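Side-chain contacts in urocanate hydratase (Paenibacillus sp. Soil724D2, PDB 7NED), which catalyses the hydration of thiourocanate in bacterial ergothioneine catabolism, as an NAD+-containing lyase of the urocanase family: residues A[184-189]-A[236-241]; A[295-300]-A[315-320]; A[443-448]-A[483-488]. One frame throughout, in Å; residues are numbered along the deposited sequence.

Interaction 1: A[184-189]-A[236-241]; sequences LCVEVS and DIYPEL. With NAD (nicotinamide-adenine-dinucleotide), chain C.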
loop_
_atom_site.group_PDB
_atom_site.type_symbol
_atom_site.label_atom_id
_atom_site.label_comp_id
_atom_site.label_asym_id
_atom_site.label_seq_id
_atom_site.Cartn_x
_atom_site.Cartn_y
_atom_site.Cartn_z
ATOM N N LEU A 184 -11.622 25.420 27.406
ATOM C CA LEU A 184 -12.653 24.556 27.970
ATOM C C LEU A 184 -12.700 23.241 27.185
ATOM O O LEU A 184 -12.932 23.250 25.975
ATOM C CB LEU A 184 -14.009 25.257 27.895
ATOM C CG LEU A 184 -15.211 24.511 28.466
ATOM C CD1 LEU A 184 -14.931 24.063 29.921
ATOM C CD2 LEU A 184 -16.482 25.368 28.344
ATOM N N CYS A 185 -12.515 22.115 27.875
ATOM C CA CYS A 185 -12.521 20.795 27.239
ATOM C C CYS A 185 -13.702 19.986 27.747
ATOM O O CYS A 185 -13.753 19.638 28.936
ATOM C CB CYS A 185 -11.223 20.062 27.532
ATOM S SG CYS A 185 -9.769 21.033 27.066
ATOM N N VAL A 186 -14.658 19.708 26.858
ATOM C CA VAL A 186 -15.823 18.899 27.196
ATOM C C VAL A 186 -15.457 17.433 27.035
ATOM O O VAL A 186 -14.958 17.021 25.976
ATOM C CB VAL A 186 -17.028 19.249 26.303
ATOM C CG1 VAL A 186 -18.262 18.473 26.748
ATOM C CG2 VAL A 186 -17.294 20.739 26.274
ATOM N N GLU A 187 -15.738 16.639 28.067
ATOM C CA GLU A 187 -15.406 15.222 28.075
ATOM C C GLU A 187 -16.531 14.457 28.775
ATOM O O GLU A 187 -17.008 14.888 29.830
ATOM C CB GLU A 187 -14.037 15.015 28.754
ATOM C CG GLU A 187 -13.726 13.614 29.206
ATOM C CD GLU A 187 -13.706 12.597 28.048
ATOM O OE1 GLU A 187 -12.905 12.736 27.071
ATOM O OE2 GLU A 187 -14.501 11.639 28.122
ATOM N N VAL A 188 -17.001 13.374 28.193
ATOM C CA VAL A 188 -18.105 12.652 28.791
ATOM C C VAL A 188 -17.771 11.793 29.982
ATOM O O VAL A 188 -18.599 11.579 30.788
ATOM C CB VAL A 188 -18.845 11.732 27.806
ATOM C CG1 VAL A 188 -19.713 12.510 26.873
ATOM C CG2 VAL A 188 -17.896 10.798 27.104
ATOM N N SER A 189 -16.548 11.317 30.063
ATOM C CA SER A 189 -16.144 10.391 31.120
ATOM C C SER A 189 -15.428 11.138 32.244
ATOM O O SER A 189 -14.352 11.706 32.023
ATOM C CB SER A 189 -15.242 9.303 30.532
ATOM O OG SER A 189 -14.458 8.683 31.513
ATOM N N ASP A 236 -24.310 18.072 23.564
ATOM C CA ASP A 236 -25.190 18.861 24.417
ATOM C C ASP A 236 -24.616 20.240 24.711
ATOM O O ASP A 236 -25.354 21.232 24.686
ATOM C CB ASP A 236 -25.440 18.139 25.753
ATOM C CG ASP A 236 -26.087 16.775 25.566
ATOM O OD1 ASP A 236 -25.870 15.880 26.419
ATOM O OD2 ASP A 236 -26.831 16.615 24.586
ATOM N N ILE A 237 -23.308 20.326 24.984
ATOM C CA ILE A 237 -22.738 21.591 25.458
ATOM C C ILE A 237 -22.625 22.575 24.312
ATOM O O ILE A 237 -22.933 23.765 24.469
ATOM C CB ILE A 237 -21.366 21.378 26.117
ATOM C CG1 ILE A 237 -21.459 20.520 27.394
ATOM C CG2 ILE A 237 -20.669 22.770 26.391
ATOM C CD1 ILE A 237 -22.329 21.109 28.474
ATOM N N TYR A 238 -22.151 22.111 23.144
ATOM C CA TYR A 238 -21.919 23.049 22.049
ATOM C C TYR A 238 -23.207 23.738 21.640
ATOM O O TYR A 238 -23.207 24.979 21.522
ATOM C CB TYR A 238 -21.265 22.374 20.846
ATOM C CG TYR A 238 -19.784 22.062 20.966
ATOM C CD1 TYR A 238 -18.969 22.122 19.849
ATOM C CD2 TYR A 238 -19.210 21.697 22.188
ATOM C CE1 TYR A 238 -17.636 21.818 19.928
ATOM C CE2 TYR A 238 -17.874 21.391 22.276
ATOM C CZ TYR A 238 -17.092 21.443 21.126
ATOM O OH TYR A 238 -15.756 21.127 21.200
ATOM N N PRO A 239 -24.323 23.037 21.449
ATOM C CA PRO A 239 -25.564 23.745 21.097
ATOM C C PRO A 239 -26.025 24.674 22.193
ATOM O O PRO A 239 -26.631 25.712 21.894
ATOM C CB PRO A 239 -26.578 22.614 20.876
ATOM C CG PRO A 239 -25.740 21.397 20.584
ATOM C CD PRO A 239 -24.493 21.568 21.403
ATOM N N GLU A 240 -25.756 24.321 23.452
ATOM C CA GLU A 240 -26.126 25.195 24.563
ATOM C C GLU A 240 -25.347 26.510 24.522
ATOM O O GLU A 240 -25.902 27.577 24.801
ATOM C CB GLU A 240 -25.921 24.458 25.883
ATOM C CG GLU A 240 -26.084 25.317 27.115
ATOM C CD GLU A 240 -27.527 25.709 27.371
ATOM O OE1 GLU A 240 -27.765 26.407 28.378
ATOM O OE2 GLU A 240 -28.417 25.319 26.578
ATOM N N LEU A 241 -24.065 26.471 24.166
ATOM C CA LEU A 241 -23.338 27.729 24.032
ATOM C C LEU A 241 -23.915 28.564 22.903
ATOM O O LEU A 241 -23.981 29.796 22.989
ATOM C CB LEU A 241 -21.858 27.459 23.798
ATOM C CG LEU A 241 -21.172 26.697 24.920
ATOM C CD1 LEU A 241 -19.750 26.381 24.489
ATOM C CD2 LEU A 241 -21.171 27.566 26.189
HETATM P PA NAD C . -9.703 8.368 22.598
HETATM O O1A NAD C . -10.868 7.502 22.126
HETATM O O2A NAD C . -8.660 7.966 23.559
HETATM O O5B NAD C . -10.508 9.585 23.461
HETATM C C5B NAD C . -11.652 10.046 22.861
HETATM C C4B NAD C . -12.355 10.914 24.004
HETATM O O4B NAD C . -13.581 11.454 23.597
HETATM C C3B NAD C . -12.640 9.866 25.128
HETATM O O3B NAD C . -12.177 10.331 26.327
HETATM C C2B NAD C . -14.198 9.784 25.122
HETATM O O2B NAD C . -14.741 9.668 26.387
HETATM C C1B NAD C . -14.514 11.206 24.666
HETATM N N9A NAD C . -15.822 11.363 24.027
HETATM C C8A NAD C . -16.494 10.508 23.161
HETATM N N7A NAD C . -17.658 10.970 22.778
HETATM C C5A NAD C . -17.761 12.209 23.397
HETATM C C6A NAD C . -18.771 13.197 23.400
HETATM N N6A NAD C . -19.905 13.049 22.679
HETATM N N1A NAD C . -18.599 14.341 24.119
HETATM C C2A NAD C . -17.455 14.419 24.845
HETATM N N3A NAD C . -16.419 13.570 24.941
HETATM C C4A NAD C . -16.613 12.460 24.197
HETATM O O3 NAD C . -9.308 9.017 21.227
HETATM P PN NAD C . -7.937 9.818 21.091
HETATM O O1N NAD C . -6.631 9.092 20.952
HETATM O O2N NAD C . -8.050 11.056 21.956
HETATM O O5D NAD C . -8.046 10.524 19.523
HETATM C C5D NAD C . -9.225 11.327 19.339
HETATM C C4D NAD C . -9.296 11.753 17.899
HETATM O O4D NAD C . -8.059 12.284 17.460
HETATM C C3D NAD C . -9.450 10.350 17.111
HETATM O O3D NAD C . -10.402 10.453 16.059
HETATM C C2D NAD C . -8.024 10.111 16.491
HETATM O O2D NAD C . -8.002 9.525 15.254
HETATM C C1D NAD C . -7.860 11.641 16.223
HETATM N N1N NAD C . -6.589 12.104 15.649
HETATM C C2N NAD C . -6.469 11.707 14.332
HETATM C C3N NAD C . -5.379 12.092 13.567
HETATM C C7N NAD C . -5.315 11.543 12.135
HETATM O O7N NAD C . -4.718 12.095 11.212
HETATM N N7N NAD C . -5.912 10.315 11.903
HETATM C C4N NAD C . -4.431 12.915 14.190
HETATM C C5N NAD C . -4.603 13.305 15.518
HETATM C C6N NAD C . -5.727 12.901 16.260
#
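Val186, on strand 182-187, forks its two methyls against Ile237 and Tyr238 of helix 234-243, and this apolar packing joins the segments. A chi1 of -175° sets CG1 of Val186 opposite the backbone N and turns both methyls to the helix: CG1 meets Ile237 CG1 at 3.9 Å, while CG2 lies as close to Ile237 CG2, so both branches of the isoleucine are engaged. The same CG2 also approaches the Tyr238 ring at its edge, near the ring plane, 4.1 Å from CE2. The phenol continues past the valine, and its OH bonds to the backbone O of Thr252. Leu161 of the adjacent strand 159-163 packs against Tyr238 and Leu241.

Polar interactions gather one residue on, at Glu187, which meets the cofactor. It grips the adenosine ribose with both oxygens: OE1 accepts NAD O3B at 2.6 Å and OE2 accepts NAD O2B at the same length. Each oxygen has a second donor: OE1 takes the N-H of Leu165, and OE2 offers its anti lone pair to Ser189 N at 2.8 Å (165° at the hydrogen), which fixes the rotation of the carboxylate. A glutamine in its place would probably leave one ribose hydroxyl and one backbone N-H without their acceptor, and remove the negative charge from the site. Next to it, Val188 presses its methyls on the adenine, CG1 3.5 Å from NAD N1A. An acidic residue ending the second strand and holding both ribose hydroxyls is the hallmark of an NAD-binding Rossmann fold.

Interaction 2: A[295-300]-A[315-320]; sequences VEVEAM and NNIRSQ. With NAD (nicotinamide-adenine-dinucleotide), chain C.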
loop_
_atom_site.group_PDB
_atom_site.type_symbol
_atom_site.label_atom_id
_atom_site.label_comp_id
_atom_site.label_asym_id
_atom_site.label_seq_id
_atom_site.Cartn_x
_atom_site.Cartn_y
_atom_site.Cartn_z
ATOM N N VAL A 295 -25.374 17.203 15.223
ATOM C CA VAL A 295 -25.768 18.315 16.092
ATOM C C VAL A 295 -24.554 19.138 16.520
ATOM O O VAL A 295 -24.588 20.380 16.546
ATOM C CB VAL A 295 -26.524 17.782 17.322
ATOM C CG1 VAL A 295 -26.652 18.877 18.348
ATOM C CG2 VAL A 295 -27.885 17.249 16.916
ATOM N N GLU A 296 -23.486 18.458 16.921
ATOM C CA GLU A 296 -22.295 19.166 17.352
ATOM C C GLU A 296 -21.724 20.014 16.223
ATOM O O GLU A 296 -21.369 21.177 16.436
ATOM C CB GLU A 296 -21.239 18.185 17.882
ATOM C CG GLU A 296 -19.998 18.925 18.370
ATOM C CD GLU A 296 -18.898 18.022 18.908
ATOM O OE1 GLU A 296 -19.079 16.767 19.043
ATOM O OE2 GLU A 296 -17.839 18.598 19.196
ATOM N N VAL A 297 -21.626 19.463 15.016
ATOM C CA VAL A 297 -21.031 20.228 13.925
ATOM C C VAL A 297 -21.952 21.364 13.474
ATOM O O VAL A 297 -21.484 22.423 13.042
ATOM C CB VAL A 297 -20.672 19.299 12.751
ATOM C CG1 VAL A 297 -20.266 20.120 11.538
ATOM C CG2 VAL A 297 -19.584 18.328 13.165
ATOM N N GLU A 298 -23.267 21.172 13.540
ATOM C CA GLU A 298 -24.164 22.298 13.295
ATOM C C GLU A 298 -23.859 23.446 14.248
ATOM O O GLU A 298 -23.797 24.612 13.849
ATOM C CB GLU A 298 -25.616 21.862 13.464
ATOM C CG GLU A 298 -26.187 21.189 12.239
ATOM C CD GLU A 298 -26.302 22.160 11.081
ATOM O OE1 GLU A 298 -27.110 23.120 11.156
ATOM O OE2 GLU A 298 -25.649 21.904 10.046
ATOM N N ALA A 299 -23.677 23.126 15.522
ATOM C CA ALA A 299 -23.283 24.145 16.487
ATOM C C ALA A 299 -21.945 24.778 16.104
ATOM O O ALA A 299 -21.788 26.005 16.152
ATOM C CB ALA A 299 -23.246 23.531 17.887
ATOM N N MET A 300 -20.962 23.954 15.721
ATOM C CA MET A 300 -19.689 24.489 15.246
ATOM C C MET A 300 -19.892 25.419 14.064
ATOM O O MET A 300 -19.253 26.476 13.974
ATOM C CB MET A 300 -18.756 23.329 14.880
ATOM C CG MET A 300 -18.482 22.450 16.101
ATOM S SD MET A 300 -17.386 21.047 15.732
ATOM C CE MET A 300 -15.916 21.828 15.069
ATOM N N ASN A 315 -10.242 14.267 13.049
ATOM C CA ASN A 315 -10.935 13.080 13.533
ATOM C C ASN A 315 -12.111 12.705 12.650
ATOM O O ASN A 315 -13.019 12.025 13.122
ATOM C CB ASN A 315 -11.386 13.259 14.978
ATOM C CG ASN A 315 -12.349 14.450 15.166
ATOM O OD1 ASN A 315 -12.551 15.246 14.241
ATOM N ND2 ASN A 315 -12.905 14.590 16.372
ATOM N N ASN A 316 -12.092 13.086 11.360
ATOM C CA ASN A 316 -13.250 12.855 10.473
ATOM C C ASN A 316 -14.566 13.335 11.033
ATOM O O ASN A 316 -15.615 12.803 10.668
ATOM C CB ASN A 316 -13.374 11.386 10.040
ATOM C CG ASN A 316 -12.474 11.027 8.865
ATOM O OD1 ASN A 316 -11.295 11.350 8.790
ATOM N ND2 ASN A 316 -13.050 10.217 7.985
ATOM N N ILE A 317 -14.552 14.392 11.853
ATOM C CA ILE A 317 -15.841 14.800 12.382
ATOM C C ILE A 317 -16.685 15.421 11.265
ATOM O O ILE A 317 -17.904 15.237 11.240
ATOM C CB ILE A 317 -15.700 15.744 13.588
ATOM C CG1 ILE A 317 -17.072 15.873 14.267
ATOM C CG2 ILE A 317 -15.227 17.087 13.089
ATOM C CD1 ILE A 317 -17.092 16.616 15.631
ATOM N N ARG A 318 -16.059 16.123 10.295
ATOM C CA ARG A 318 -16.856 16.734 9.232
ATOM C C ARG A 318 -17.398 15.667 8.299
ATOM O O ARG A 318 -18.563 15.733 7.877
ATOM C CB ARG A 318 -16.036 17.761 8.440
ATOM C CG ARG A 318 -15.613 19.018 9.247
ATOM C CD ARG A 318 -14.520 19.769 8.482
ATOM N NE ARG A 318 -13.458 18.838 8.127
ATOM C CZ ARG A 318 -12.635 18.989 7.093
ATOM N NH1 ARG A 318 -12.731 20.055 6.320
ATOM N NH2 ARG A 318 -11.732 18.049 6.801
ATOM N N SER A 319 -16.561 14.669 7.967
ATOM C CA SER A 319 -17.025 13.551 7.157
ATOM C C SER A 319 -18.235 12.891 7.795
ATOM O O SER A 319 -19.236 12.643 7.119
ATOM C CB SER A 319 -15.898 12.529 6.950
ATOM O OG SER A 319 -14.733 13.156 6.436
ATOM N N GLN A 320 -18.158 12.593 9.100
ATOM C CA GLN A 320 -19.300 11.981 9.776
ATOM C C GLN A 320 -20.509 12.907 9.713
ATOM O O GLN A 320 -21.599 12.499 9.298
ATOM C CB GLN A 320 -18.953 11.640 11.224
ATOM C CG GLN A 320 -17.818 10.647 11.387
ATOM C CD GLN A 320 -18.255 9.215 11.138
ATOM O OE1 GLN A 320 -19.172 8.963 10.344
ATOM N NE2 GLN A 320 -17.605 8.268 11.809
HETATM P PA NAD C . -9.703 8.368 22.598
HETATM O O1A NAD C . -10.868 7.502 22.126
HETATM O O2A NAD C . -8.660 7.966 23.559
HETATM O O5B NAD C . -10.508 9.585 23.461
HETATM C C5B NAD C . -11.652 10.046 22.861
HETATM C C4B NAD C . -12.355 10.914 24.004
HETATM O O4B NAD C . -13.581 11.454 23.597
HETATM C C3B NAD C . -12.640 9.866 25.128
HETATM O O3B NAD C . -12.177 10.331 26.327
HETATM C C2B NAD C . -14.198 9.784 25.122
HETATM O O2B NAD C . -14.741 9.668 26.387
HETATM C C1B NAD C . -14.514 11.206 24.666
HETATM N N9A NAD C . -15.822 11.363 24.027
HETATM C C8A NAD C . -16.494 10.508 23.161
HETATM N N7A NAD C . -17.658 10.970 22.778
HETATM C C5A NAD C . -17.761 12.209 23.397
HETATM C C6A NAD C . -18.771 13.197 23.400
HETATM N N6A NAD C . -19.905 13.049 22.679
HETATM N N1A NAD C . -18.599 14.341 24.119
HETATM C C2A NAD C . -17.455 14.419 24.845
HETATM N N3A NAD C . -16.419 13.570 24.941
HETATM C C4A NAD C . -16.613 12.460 24.197
HETATM O O3 NAD C . -9.308 9.017 21.227
HETATM P PN NAD C . -7.937 9.818 21.091
HETATM O O1N NAD C . -6.631 9.092 20.952
HETATM O O2N NAD C . -8.050 11.056 21.956
HETATM O O5D NAD C . -8.046 10.524 19.523
HETATM C C5D NAD C . -9.225 11.327 19.339
HETATM C C4D NAD C . -9.296 11.753 17.899
HETATM O O4D NAD C . -8.059 12.284 17.460
HETATM C C3D NAD C . -9.450 10.350 17.111
HETATM O O3D NAD C . -10.402 10.453 16.059
HETATM C C2D NAD C . -8.024 10.111 16.491
HETATM O O2D NAD C . -8.002 9.525 15.254
HETATM C C1D NAD C . -7.860 11.641 16.223
HETATM N N1N NAD C . -6.589 12.104 15.649
HETATM C C2N NAD C . -6.469 11.707 14.332
HETATM C C3N NAD C . -5.379 12.092 13.567
HETATM C C7N NAD C . -5.315 11.543 12.135
HETATM O O7N NAD C . -4.718 12.095 11.212
HETATM N N7N NAD C . -5.912 10.315 11.903
HETATM C C4N NAD C . -4.431 12.915 14.190
HETATM C C5N NAD C . -4.603 13.305 15.518
HETATM C C6N NAD C . -5.727 12.901 16.260
#
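Ile317, in the first turn of helix 317-323, gives the contact its largest buried surface by pushing its CG1-CD1 arm against helix 282-305. With CG1 anti to the backbone N (chi1 -168°) and the chain extended beyond it, the arm reaches three side chains of the longer helix. Val297 is the main one: its CG2 lies 3.7 Å from Ile317 CG1 and 3.9 Å from CD1, the two side chains sliding past each other in opposite directions.

Glu296, one residue before Val297, crosses the isoleucine at about a right angle. Ile317 CD1 sits above the plane of its carboxylate, 4.0 Å from OE1, and Met300 SD touches the same methyl more loosely. OE1 of the glutamate is hydrogen-bonded to the hydroxyl of Tyr264. Before the helix, Asn315 bonds weakly through OD1 to Ile317 N and places CB 3.2 Å from NAD O3D.

Chemically, the side chains meet through van der Waals contact, one of the partners being a buried carboxylate against a methyl. With Asp253 OD2 near OE2 of Glu296, the pKa of one of the two acids may be raised.

Interaction 3: A[443-448]-A[483-488]; sequences PNIMTE and GGYAGY. With NAD (nicotinamide-adenine-dinucleotide), chain C.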
loop_
_atom_site.group_PDB
_atom_site.type_symbol
_atom_site.label_atom_id
_atom_site.label_comp_id
_atom_site.label_asym_id
_atom_site.label_seq_id
_atom_site.Cartn_x
_atom_site.Cartn_y
_atom_site.Cartn_z
ATOM N N PRO A 443 -7.492 12.500 2.161
ATOM C CA PRO A 443 -8.182 13.593 1.495
ATOM C C PRO A 443 -8.981 14.497 2.430
ATOM O O PRO A 443 -9.277 15.565 2.030
ATOM C CB PRO A 443 -9.071 12.887 0.471
ATOM C CG PRO A 443 -8.489 11.563 0.304
ATOM C CD PRO A 443 -7.943 11.214 1.636
ATOM N N ASN A 444 -9.311 14.062 3.622
ATOM C CA ASN A 444 -9.999 14.981 4.531
ATOM C C ASN A 444 -9.177 15.252 5.779
ATOM O O ASN A 444 -9.706 15.796 6.760
ATOM C CB ASN A 444 -11.391 14.451 4.896
ATOM C CG ASN A 444 -12.282 14.310 3.686
ATOM O OD1 ASN A 444 -12.143 15.050 2.718
ATOM N ND2 ASN A 444 -13.183 13.354 3.723
ATOM N N ILE A 445 -7.890 14.912 5.765
ATOM C CA ILE A 445 -7.002 15.344 6.831
ATOM C C ILE A 445 -5.721 15.806 6.154
ATOM O O ILE A 445 -5.674 16.898 5.575
ATOM C CB ILE A 445 -6.763 14.232 7.887
ATOM C CG1 ILE A 445 -8.075 13.817 8.534
ATOM C CG2 ILE A 445 -5.806 14.697 8.996
ATOM C CD1 ILE A 445 -7.925 12.834 9.685
ATOM N N MET A 446 -4.701 14.955 6.143
ATOM C CA MET A 446 -3.377 15.397 5.708
ATOM C C MET A 446 -3.396 16.054 4.339
ATOM O O MET A 446 -2.760 17.100 4.135
ATOM C CB MET A 446 -2.396 14.218 5.679
ATOM C CG MET A 446 -1.005 14.665 5.282
ATOM S SD MET A 446 -0.186 15.460 6.706
ATOM C CE MET A 446 1.497 15.660 6.139
ATOM N N THR A 447 -4.064 15.422 3.355
ATOM C CA THR A 447 -3.945 15.853 1.964
ATOM C C THR A 447 -5.255 16.441 1.404
ATOM O O THR A 447 -5.569 16.309 0.208
ATOM C CB THR A 447 -3.425 14.685 1.116
ATOM O OG1 THR A 447 -4.263 13.534 1.282
ATOM C CG2 THR A 447 -2.008 14.314 1.578
ATOM N N GLU A 448 -6.014 17.130 2.246
ATOM C CA GLU A 448 -7.212 17.802 1.785
ATOM C C GLU A 448 -6.830 19.041 0.979
ATOM O O GLU A 448 -6.045 19.876 1.438
ATOM C CB GLU A 448 -8.075 18.196 2.981
ATOM C CG GLU A 448 -9.373 18.840 2.556
ATOM C CD GLU A 448 -10.326 18.986 3.718
ATOM O OE1 GLU A 448 -10.412 18.053 4.561
ATOM O OE2 GLU A 448 -10.981 20.041 3.806
ATOM N N GLY A 483 -12.207 1.177 11.268
ATOM C CA GLY A 483 -13.428 1.823 11.714
ATOM C C GLY A 483 -13.927 2.807 10.688
ATOM O O GLY A 483 -13.928 2.544 9.480
ATOM N N GLY A 484 -14.341 3.987 11.152
ATOM C CA GLY A 484 -14.804 5.003 10.221
ATOM C C GLY A 484 -13.720 5.610 9.363
ATOM O O GLY A 484 -14.039 6.348 8.421
ATOM N N TYR A 485 -12.443 5.324 9.655
ATOM C CA TYR A 485 -11.368 5.728 8.746
ATOM C C TYR A 485 -11.226 4.783 7.562
ATOM O O TYR A 485 -10.428 5.070 6.668
ATOM C CB TYR A 485 -10.023 5.774 9.449
ATOM C CG TYR A 485 -9.832 6.943 10.391
ATOM C CD1 TYR A 485 -10.007 8.240 9.954
ATOM C CD2 TYR A 485 -9.465 6.727 11.722
ATOM C CE1 TYR A 485 -9.812 9.342 10.852
ATOM C CE2 TYR A 485 -9.269 7.787 12.608
ATOM C CZ TYR A 485 -9.439 9.088 12.158
ATOM O OH TYR A 485 -9.257 10.159 13.011
ATOM N N ALA A 486 -11.959 3.675 7.538
ATOM C CA ALA A 486 -11.792 2.728 6.434
ATOM C C ALA A 486 -12.045 3.419 5.095
ATOM O O ALA A 486 -13.080 4.070 4.891
ATOM C CB ALA A 486 -12.731 1.525 6.605
ATOM N N GLY A 487 -11.099 3.251 4.167
ATOM C CA GLY A 487 -11.205 3.863 2.865
ATOM C C GLY A 487 -10.722 5.297 2.791
ATOM O O GLY A 487 -10.689 5.864 1.692
ATOM N N TYR A 488 -10.332 5.905 3.920
ATOM C CA TYR A 488 -9.934 7.306 3.909
ATOM C C TYR A 488 -8.428 7.507 3.872
ATOM O O TYR A 488 -7.963 8.541 3.377
ATOM C CB TYR A 488 -10.498 8.045 5.139
ATOM C CG TYR A 488 -11.936 8.469 4.992
ATOM C CD1 TYR A 488 -12.968 7.660 5.467
ATOM C CD2 TYR A 488 -12.271 9.665 4.369
ATOM C CE1 TYR A 488 -14.292 8.036 5.334
ATOM C CE2 TYR A 488 -13.604 10.061 4.251
ATOM C CZ TYR A 488 -14.603 9.233 4.732
ATOM O OH TYR A 488 -15.922 9.595 4.637
HETATM P PA NAD C . -9.703 8.368 22.598
HETATM O O1A NAD C . -10.868 7.502 22.126
HETATM O O2A NAD C . -8.660 7.966 23.559
HETATM O O5B NAD C . -10.508 9.585 23.461
HETATM C C5B NAD C . -11.652 10.046 22.861
HETATM C C4B NAD C . -12.355 10.914 24.004
HETATM O O4B NAD C . -13.581 11.454 23.597
HETATM C C3B NAD C . -12.640 9.866 25.128
HETATM O O3B NAD C . -12.177 10.331 26.327
HETATM C C2B NAD C . -14.198 9.784 25.122
HETATM O O2B NAD C . -14.741 9.668 26.387
HETATM C C1B NAD C . -14.514 11.206 24.666
HETATM N N9A NAD C . -15.822 11.363 24.027
HETATM C C8A NAD C . -16.494 10.508 23.161
HETATM N N7A NAD C . -17.658 10.970 22.778
HETATM C C5A NAD C . -17.761 12.209 23.397
HETATM C C6A NAD C . -18.771 13.197 23.400
HETATM N N6A NAD C . -19.905 13.049 22.679
HETATM N N1A NAD C . -18.599 14.341 24.119
HETATM C C2A NAD C . -17.455 14.419 24.845
HETATM N N3A NAD C . -16.419 13.570 24.941
HETATM C C4A NAD C . -16.613 12.460 24.197
HETATM O O3 NAD C . -9.308 9.017 21.227
HETATM P PN NAD C . -7.937 9.818 21.091
HETATM O O1N NAD C . -6.631 9.092 20.952
HETATM O O2N NAD C . -8.050 11.056 21.956
HETATM O O5D NAD C . -8.046 10.524 19.523
HETATM C C5D NAD C . -9.225 11.327 19.339
HETATM C C4D NAD C . -9.296 11.753 17.899
HETATM O O4D NAD C . -8.059 12.284 17.460
HETATM C C3D NAD C . -9.450 10.350 17.111
HETATM O O3D NAD C . -10.402 10.453 16.059
HETATM C C2D NAD C . -8.024 10.111 16.491
HETATM O O2D NAD C . -8.002 9.525 15.254
HETATM C C1D NAD C . -7.860 11.641 16.223
HETATM N N1N NAD C . -6.589 12.104 15.649
HETATM C C2N NAD C . -6.469 11.707 14.332
HETATM C C3N NAD C . -5.379 12.092 13.567
HETATM C C7N NAD C . -5.315 11.543 12.135
HETATM O O7N NAD C . -4.718 12.095 11.212
HETATM N N7N NAD C . -5.912 10.315 11.903
HETATM C C4N NAD C . -4.431 12.915 14.190
HETATM C C5N NAD C . -4.603 13.305 15.518
HETATM C C6N NAD C . -5.727 12.901 16.260
#
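Two loops of the C-terminal domain meet beside the nicotinamide end of the NAD pocket, Ile445 of the turn-forming loop 443-448 touching Tyr485 of the glycine-rich loop 483-488. Ile445 CD1 approaches Tyr485 CE1 obliquely at 4.1 Å, and both side chains also reach the cofactor. With CG2 anti to the backbone N and CG1 beside that N (chi1 -60°), both arms of the isoleucine are directed at the carboxamide and lie against one face of it, CD1 3.8 Å from NAD C7N and CG2 3.6 Å from NAD O7N. Tyr485 sends its hydroxyl to the nicotinamide ribose, where OH and NAD O2D share a hydrogen bond of 2.6 Å; O2D sits at the ring edge, in the ring plane. The rings of His258 and Trp119 also meet this tyrosine and probably restrict its movement.

Farther from the cofactor, Tyr488 packs against Asn444 and Pro443. The Asn444 amide group lies beside its ring edge, the planes 52° apart. Pro443 brings its CD to within 3.2 Å of Tyr488 O, so ring and backbone of the tyrosine are both engaged. The second loop is curled by backbone bonds, Tyr488 N to Tyr485 O at 2.9 Å among them. At the backbone angles of Gly487, phi 84° with psi near zero, a CB would be jammed against the preceding carbonyl O.

Trp102 of the second subunit packs on Pro443 and Asn444, and the backbone of Gly487 bonds to that subunit, which places the contact at the dimer interface. Loops after sheet strands that pack on the carboxamide and bond the nicotinamide ribose line the cofactor side of the active site, with urocanate close by.

In the fold
The three contacts follow NAD from adenosine to nicotinamide. Interactions 1 and 2, centres about 13 Å apart, share the Rossmann-like domain and meet where helices 234-243 and 282-305 pack: Tyr238 CE1 lies 3.3 Å from Glu296 OE2, and Pro239 rests on Val295. Interaction 2 in turn reaches interaction 3, about 14 Å away between centres, linking the Rossmann-like and C-terminal family regions. There Arg318 NH2 forms a salt bridge of 2.6 Å with Glu448 OE1. Interactions 1 and 3 do not touch, their centres being about 25 Å apart, and are joined through the cofactor and interaction 2. The bound urocanate lies at the nicotinamide end, about 5 Å from the Tyr485 side chain but about 13 Å from that of Ile317.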